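Local structure of periplasmic protein-probably involved in high-affinity Fe2+ transport (Escherichia coli F11, 5I0Y) at residues Pro11-Asn15 with Glu16-Ala20; Gly35-Ala38 with Ala39-Asp42; Glu53-Lys56 with Asn57-Ala61. The protein probably takes part in high-affinity iron(II) transport in the periplasm, a role that requires a copper site. The protein carries 1 engineered substitution. One frame throughout, in Å; residues are numbered along the deposited sequence.

How the interactions relate
Along the chain the three contacts follow in series: interaction 1 is the tight turn between edge strand 6-14 and strand 17-24, interaction 2 a short helical turn in the loop between strands 17-24 and 43-51, and interaction 3 the loop after strand 43-51. Interactions 1 and 3 lie on one side of the chain's centre, their own centres about 12 Å apart, and touch where the carbonyl O of Glu-16 meets the side-chain amide nitrogen (ND2) of Asn-55. Interaction 2 lies on the opposite side, about 28 Å from interaction 1 and about 35 Å from interaction 3, centre to centre. Together they shape the connections at the two ends of the sheet's first three strands.

Interaction 1 of 3, residues Pro11-Asn15 with Glu16-Ala20; sequences PVTMN and EMELA
Leu-19 N gives the shortest bond of the hairpin, 2.8 Å to Val-12 O, and Val-12 N answers with one of 3.0 Å to Leu-19 O; both are nearly straight. Toward the turn, Met-14 N holds the carbonyl oxygen of Met-17 at 3.0 Å, in the carbonyl plane. In the conformer of Thr-13 described, one of two, OG1 adds a less certain bond to that oxygen from above the plane; a chi1 of -171° carries the hydroxyl there, away from Thr-13 N. Met-17 N returns a bond to Met-14 O, closing a type I' beta turn. Asn-15 and Glu-16 both take left-handed backbone angles there, which asparagine accepts more readily than most residues. Val-12, Met-14, Met-17 and Leu-19 share one face of the hairpin. On it Leu-19 CD1 lies 3.9 Å from Met-14 CB. The long thioether of Met-17, bent at chi3, can reach back to the turn, bringing CE to 3.7 Å from Asn-15 CB, and Phe-141 and Ile-49 close over it. At the open end Pro-11 CB rests on Ala-20 CB, a methyl small enough to let the ring sit beside the strand. Backbone bonds thus fix the register of this hairpin with a two-residue type I' turn; Met-17 and Leu-19 are buried against the fold, Met-14 on the same face stays exposed, and polar Thr-13 and Glu-18 lie on the other face.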
loop_
_atom_site.group_PDB
_atom_site.type_symbol
_atom_site.label_atom_id
_atom_site.label_comp_id
_atom_site.label_asym_id
_atom_site.label_seq_id
_atom_site.Cartn_x
_atom_site.Cartn_y
_atom_site.Cartn_z
ATOM N N PRO B 11 16.397 13.187 -5.952
ATOM C CA PRO B 11 15.998 12.105 -5.047
ATOM C C PRO B 11 17.063 11.852 -4.006
ATOM O O PRO B 11 18.251 12.146 -4.235
ATOM C CB PRO B 11 15.882 10.893 -5.965
ATOM C CG PRO B 11 16.769 11.196 -7.111
ATOM C CD PRO B 11 16.761 12.685 -7.291
ATOM N N VAL B 12 16.634 11.349 -2.855
ATOM C CA VAL B 12 17.554 11.068 -1.764
ATOM C C VAL B 12 17.314 9.675 -1.220
ATOM O O VAL B 12 16.236 9.094 -1.399
ATOM C CB VAL B 12 17.451 12.099 -0.615
ATOM C CG1 VAL B 12 17.956 13.476 -1.043
ATOM C CG2 VAL B 12 16.038 12.189 -0.077
ATOM N N THR B 13 18.325 9.126 -0.562
ATOM C CA THR B 13 18.184 7.830 0.067
ATOM C C THR B 13 18.224 8.024 1.565
ATOM O O THR B 13 19.069 8.758 2.084
ATOM C CB THR B 13 19.231 6.801 -0.417
ATOM O OG1 THR B 13 18.883 5.502 0.086
ATOM C CG2 THR B 13 20.641 7.147 0.038
ATOM N N MET B 14 17.282 7.386 2.251
ATOM C CA MET B 14 17.149 7.477 3.694
ATOM C C MET B 14 16.397 6.254 4.171
ATOM O O MET B 14 15.407 5.856 3.551
ATOM C CB MET B 14 16.372 8.742 4.082
ATOM C CG MET B 14 16.161 8.917 5.572
ATOM S SD MET B 14 17.738 9.117 6.403
ATOM C CE MET B 14 17.291 8.717 8.090
ATOM N N ASN B 15 16.872 5.635 5.250
ATOM C CA ASN B 15 16.188 4.488 5.842
ATOM C C ASN B 15 15.952 3.372 4.834
ATOM O O ASN B 15 14.917 2.697 4.849
ATOM C CB ASN B 15 14.881 4.915 6.514
ATOM C CG ASN B 15 15.115 5.745 7.754
ATOM O OD1 ASN B 15 14.442 6.746 7.996
ATOM N ND2 ASN B 15 16.086 5.325 8.549
ATOM N N GLU B 16 16.929 3.165 3.959
ATOM C CA GLU B 16 16.886 2.076 2.990
ATOM C C GLU B 16 15.720 2.209 2.011
ATOM O O GLU B 16 15.151 1.218 1.523
ATOM C CB GLU B 16 16.867 0.724 3.724
ATOM C CG GLU B 16 18.194 0.385 4.404
ATOM C CD GLU B 16 18.311 0.691 5.888
ATOM O OE1 GLU B 16 19.379 0.317 6.426
ATOM O OE2 GLU B 16 17.415 1.263 6.547
ATOM N N MET B 17 15.411 3.464 1.706
ATOM C CA MET B 17 14.416 3.838 0.681
ATOM C C MET B 17 15.000 4.927 -0.200
ATOM O O MET B 17 15.834 5.706 0.269
ATOM C CB MET B 17 13.131 4.383 1.319
ATOM C CG MET B 17 12.389 3.393 2.214
ATOM S SD MET B 17 11.038 4.183 3.098
ATOM C CE MET B 17 11.957 5.193 4.251
ATOM N N GLU B 18 14.560 4.989 -1.450
ATOM C CA GLU B 18 14.850 6.127 -2.323
ATOM C C GLU B 18 13.577 6.947 -2.395
ATOM O O GLU B 18 12.518 6.407 -2.719
ATOM C CB GLU B 18 15.299 5.686 -3.721
ATOM C CG GLU B 18 15.968 6.791 -4.544
ATOM C CD GLU B 18 17.315 7.241 -3.986
ATOM O OE1 GLU B 18 17.911 6.515 -3.174
ATOM O OE2 GLU B 18 17.788 8.338 -4.385
ATOM N N LEU B 19 13.688 8.234 -2.065
ATOM C CA LEU B 19 12.545 9.114 -1.937
ATOM C C LEU B 19 12.703 10.270 -2.889
ATOM O O LEU B 19 13.665 11.028 -2.786
ATOM C CB LEU B 19 12.418 9.631 -0.507
ATOM C CG LEU B 19 12.420 8.544 0.574
ATOM C CD1 LEU B 19 13.788 8.379 1.234
ATOM C CD2 LEU B 19 11.373 8.875 1.614
ATOM N N ALA B 20 11.762 10.402 -3.818
ATOM C CA ALA B 20 11.792 11.482 -4.807
ATOM C C ALA B 20 10.489 12.267 -4.775
ATOM O O ALA B 20 9.422 11.710 -4.476
ATOM C CB ALA B 20 12.006 10.919 -6.200
#

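Interaction 2 of 3, residues Gly35-Ala38 with Ala39-Asp42; sequences GLPA and AKAD
Two backbone hydrogen bonds curl this segment: Lys-40 N to Pro-37 O at 2.9 Å and Ala-41 N to Ala-38 O at 3.1 Å. Each joins residues three apart (i to i+3), the 3-10 pattern, and in both the donor stands well above the carbonyl plane, as a tight turn forces it to do. The proline suits its place because it restricts the backbone just where the turn begins, yet offers its carbonyl as the first acceptor. The other contacts are apolar. Leu-36, with CG opposite its backbone nitrogen (chi1 -173°), sends its branched end back under the turn, where CD2 meets Ala-41 CB at 3.8 Å and CD1 meets Lys-40 CB at 4.0 Å. A methyl at Ala-41 leaves room for this isobutyl group, and the Ala-41 methyl also packs on Pro-26. Lys-40 runs alongside the Pro-37 ring, pointing the same way; a bend at chi3 (-63°) presses CE to 3.5 Å from Pro-37 CD, a tight fit. Outside the turn, Leu-36 O accepts from Asn-101 ND2 and Asp-42 OD2 from Met-104 N, tying both ends to strand 95-102 and the loop after it. The successive i to i+3 bonds define a single turn of 3-10 helix, which bends the chain in the loop between strands 17-24 and 43-51.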
loop_
_atom_site.group_PDB
_atom_site.type_symbol
_atom_site.label_atom_id
_atom_site.label_comp_id
_atom_site.label_asym_id
_atom_site.label_seq_id
_atom_site.Cartn_x
_atom_site.Cartn_y
_atom_site.Cartn_z
ATOM N N GLY B 35 -10.995 15.954 -2.390
ATOM C CA GLY B 35 -9.698 16.590 -2.677
ATOM C C GLY B 35 -9.867 17.797 -3.574
ATOM O O GLY B 35 -10.988 18.152 -3.938
ATOM N N LEU B 36 -8.762 18.443 -3.942
ATOM C CA LEU B 36 -8.838 19.620 -4.810
ATOM C C LEU B 36 -9.155 19.211 -6.250
ATOM O O LEU B 36 -8.436 18.414 -6.838
ATOM C CB LEU B 36 -7.530 20.416 -4.738
ATOM C CG LEU B 36 -7.469 21.779 -5.441
ATOM C CD1 LEU B 36 -8.372 22.826 -4.789
ATOM C CD2 LEU B 36 -6.028 22.271 -5.448
ATOM N N PRO B 37 -10.248 19.746 -6.825
ATOM C CA PRO B 37 -10.553 19.359 -8.203
ATOM C C PRO B 37 -9.466 19.790 -9.180
ATOM O O PRO B 37 -8.841 20.841 -8.991
ATOM C CB PRO B 37 -11.868 20.094 -8.509
ATOM C CG PRO B 37 -12.423 20.489 -7.185
ATOM C CD PRO B 37 -11.260 20.658 -6.258
ATOM N N ALA B 38 -9.247 18.986 -10.212
ATOM C CA ALA B 38 -8.222 19.258 -11.213
ATOM C C ALA B 38 -8.307 20.664 -11.796
ATOM O O ALA B 38 -7.287 21.316 -12.016
ATOM C CB ALA B 38 -8.285 18.230 -12.330
ATOM N N ALA B 39 -9.527 21.132 -12.042
ATOM C CA ALA B 39 -9.716 22.442 -12.667
ATOM C C ALA B 39 -9.254 23.583 -11.770
ATOM O O ALA B 39 -8.989 24.683 -12.268
ATOM C CB ALA B 39 -11.172 22.635 -13.080
ATOM N N LYS B 40 -9.160 23.314 -10.467
ATOM C CA LYS B 40 -8.730 24.301 -9.468
ATOM C C LYS B 40 -7.297 24.103 -8.971
ATOM O O LYS B 40 -6.867 24.764 -8.009
ATOM C CB LYS B 40 -9.673 24.295 -8.268
ATOM C CG LYS B 40 -11.081 24.804 -8.564
ATOM C CD LYS B 40 -11.804 25.218 -7.289
ATOM C CE LYS B 40 -12.007 24.032 -6.355
ATOM N NZ LYS B 40 -12.527 24.377 -5.004
ATOM N N ALA B 41 -6.580 23.197 -9.624
ATOM C CA ALA B 41 -5.210 22.849 -9.258
ATOM C C ALA B 41 -4.247 23.222 -10.378
ATOM O O ALA B 41 -4.649 23.424 -11.533
ATOM C CB ALA B 41 -5.111 21.348 -8.980
ATOM N N ASP B 42 -2.959 23.306 -10.034
ATOM C CA ASP B 42 -1.903 23.545 -11.010
ATOM C C ASP B 42 -1.113 22.278 -11.309
ATOM O O ASP B 42 -0.681 22.056 -12.429
ATOM C CB ASP B 42 -0.958 24.635 -10.495
ATOM C CG ASP B 42 -1.643 25.992 -10.396
ATOM O OD1 ASP B 42 -2.334 26.388 -11.372
ATOM O OD2 ASP B 42 -1.495 26.653 -9.351
#

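Interaction 3 of 3, residues Glu53-Lys56 with Asn57-Ala61; sequences EGNK and NGFGA
Segments 53-56 and 57-61 run almost antiparallel, their end-to-end directions 172° apart, and together form an irregular loop that doubles back at Lys-56 and Asn-57. Asn-55 is its hub. An extended chi1 of -174° swings the side-chain amide into the loop, and its OD1 takes the N-H of Asn-57 at 2.8 Å, the donor rising 43° out of the amide plane. A second, weak bond at 3.4 Å comes to the same oxygen from Phe-59 N. Asn-55 OD1 also lies at the edge of the Phe-59 ring, close to its plane, 3.8 Å from CD2. The amide's other end, ND2, gives to Glu-16 O of the neighbouring hairpin, and a water joins it to Asn-57 OD1, so an asparagine, with donor and acceptor on one short arm, suits the place well. Asn-57 in turn directs its ND2 to Arg-136 O, which holds it against the loop around Trp-137 and Trp-138. Waters fill in where the two arms of the loop stand too far apart for direct bonds: one links Asn-55 O to Gly-58 N, and another accepts from Asn-55 N and lies 2.8 Å from Phe-59 O, one of several acceptors competing for its protons. At the open end a water accepts from Ala-61 N at 2.9 Å; its link to Glu-53 OE1 is less certain, since Glu-53 has two conformers. Gly-54 and Gly-58 take positive phi angles at which a side chain would be jammed against the preceding carbonyl. Phe-59 is buried on Ile-65 and Pro-66 and also packs on Val-91 of the second subunit. The asparagine-to-backbone bond over two residues is an Asx turn, here organising a water-lined loop at the dimer contact of this beta-sandwich protein.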
loop_
_atom_site.group_PDB
_atom_site.type_symbol
_atom_site.label_atom_id
_atom_site.label_comp_id
_atom_site.label_asym_id
_atom_site.label_seq_id
_atom_site.Cartn_x
_atom_site.Cartn_y
_atom_site.Cartn_z
ATOM N N GLU B 53 18.187 -1.708 -2.118
ATOM C CA GLU B 53 18.865 -2.925 -1.650
ATOM C C GLU B 53 19.356 -2.750 -0.207
ATOM O O GLU B 53 19.874 -1.701 0.162
ATOM C CB GLU B 53 20.034 -3.272 -2.585
ATOM C CG GLU B 53 20.783 -4.558 -2.247
ATOM C CD GLU B 53 20.100 -5.809 -2.766
ATOM O OE1 GLU B 53 19.206 -5.688 -3.629
ATOM O OE2 GLU B 53 20.457 -6.921 -2.306
ATOM N N GLY B 54 19.171 -3.792 0.600
ATOM C CA GLY B 54 19.545 -3.780 2.015
ATOM C C GLY B 54 18.452 -3.356 2.975
ATOM O O GLY B 54 18.706 -3.209 4.173
ATOM N N ASN B 55 17.235 -3.143 2.467
ATOM C CA ASN B 55 16.132 -2.745 3.327
ATOM C C ASN B 55 15.911 -3.802 4.412
ATOM O O ASN B 55 15.890 -5.003 4.118
ATOM C CB ASN B 55 14.874 -2.519 2.478
ATOM C CG ASN B 55 13.722 -1.958 3.285
ATOM O OD1 ASN B 55 13.048 -2.699 4.002
ATOM N ND2 ASN B 55 13.465 -0.653 3.146
ATOM N N LYS B 56 15.744 -3.327 5.642
ATOM C CA LYS B 56 15.680 -4.206 6.808
ATOM C C LYS B 56 14.266 -4.359 7.336
ATOM O O LYS B 56 14.047 -4.971 8.398
ATOM C CB LYS B 56 16.594 -3.689 7.925
ATOM C CG LYS B 56 18.067 -3.678 7.551
ATOM C CD LYS B 56 18.932 -3.323 8.754
ATOM C CE LYS B 56 19.138 -1.815 8.909
ATOM N NZ LYS B 56 17.950 -1.045 9.382
ATOM N N ASN B 57 13.304 -3.819 6.590
ATOM C CA ASN B 57 11.905 -3.884 6.990
ATOM C C ASN B 57 11.042 -4.808 6.153
ATOM O O ASN B 57 9.817 -4.746 6.247
ATOM C CB ASN B 57 11.296 -2.491 7.021
ATOM C CG ASN B 57 11.999 -1.576 8.003
ATOM O OD1 ASN B 57 12.530 -0.544 7.629
ATOM N ND2 ASN B 57 12.017 -1.962 9.275
ATOM N N GLY B 58 11.681 -5.651 5.343
ATOM C CA GLY B 58 11.012 -6.703 4.584
ATOM C C GLY B 58 10.665 -6.372 3.154
ATOM O O GLY B 58 9.979 -7.145 2.518
ATOM N N PHE B 59 11.166 -5.249 2.642
ATOM C CA PHE B 59 10.895 -4.859 1.252
ATOM C C PHE B 59 12.106 -5.063 0.355
ATOM O O PHE B 59 13.222 -4.719 0.722
ATOM C CB PHE B 59 10.401 -3.400 1.189
ATOM C CG PHE B 59 9.165 -3.162 2.001
ATOM C CD1 PHE B 59 7.905 -3.515 1.512
ATOM C CD2 PHE B 59 9.267 -2.648 3.290
ATOM C CE1 PHE B 59 6.765 -3.340 2.292
ATOM C CE2 PHE B 59 8.135 -2.461 4.061
ATOM C CZ PHE B 59 6.890 -2.807 3.563
ATOM N N GLY B 60 11.881 -5.626 -0.823
ATOM C CA GLY B 60 12.976 -5.840 -1.779
ATOM C C GLY B 60 13.252 -4.589 -2.586
ATOM O O GLY B 60 12.389 -3.702 -2.690
ATOM N N ALA B 61 14.456 -4.491 -3.150
ATOM C CA ALA B 61 14.839 -3.330 -3.933
ATOM C C ALA B 61 13.787 -3.012 -4.993
ATOM O O ALA B 61 13.313 -3.899 -5.705
ATOM C CB ALA B 61 16.214 -3.528 -4.565
HETATM O O HOH W 1 16.339 -6.672 -2.670
HETATM O O HOH W 2 12.586 1.093 5.384
HETATM O O HOH W 3 14.291 -6.956 5.445
HETATM O O HOH W 4 15.841 -4.295 -0.183
HETATM O O HOH W 5 15.544 -6.213 1.680
HETATM O O HOH W 6 15.696 -0.759 6.372
#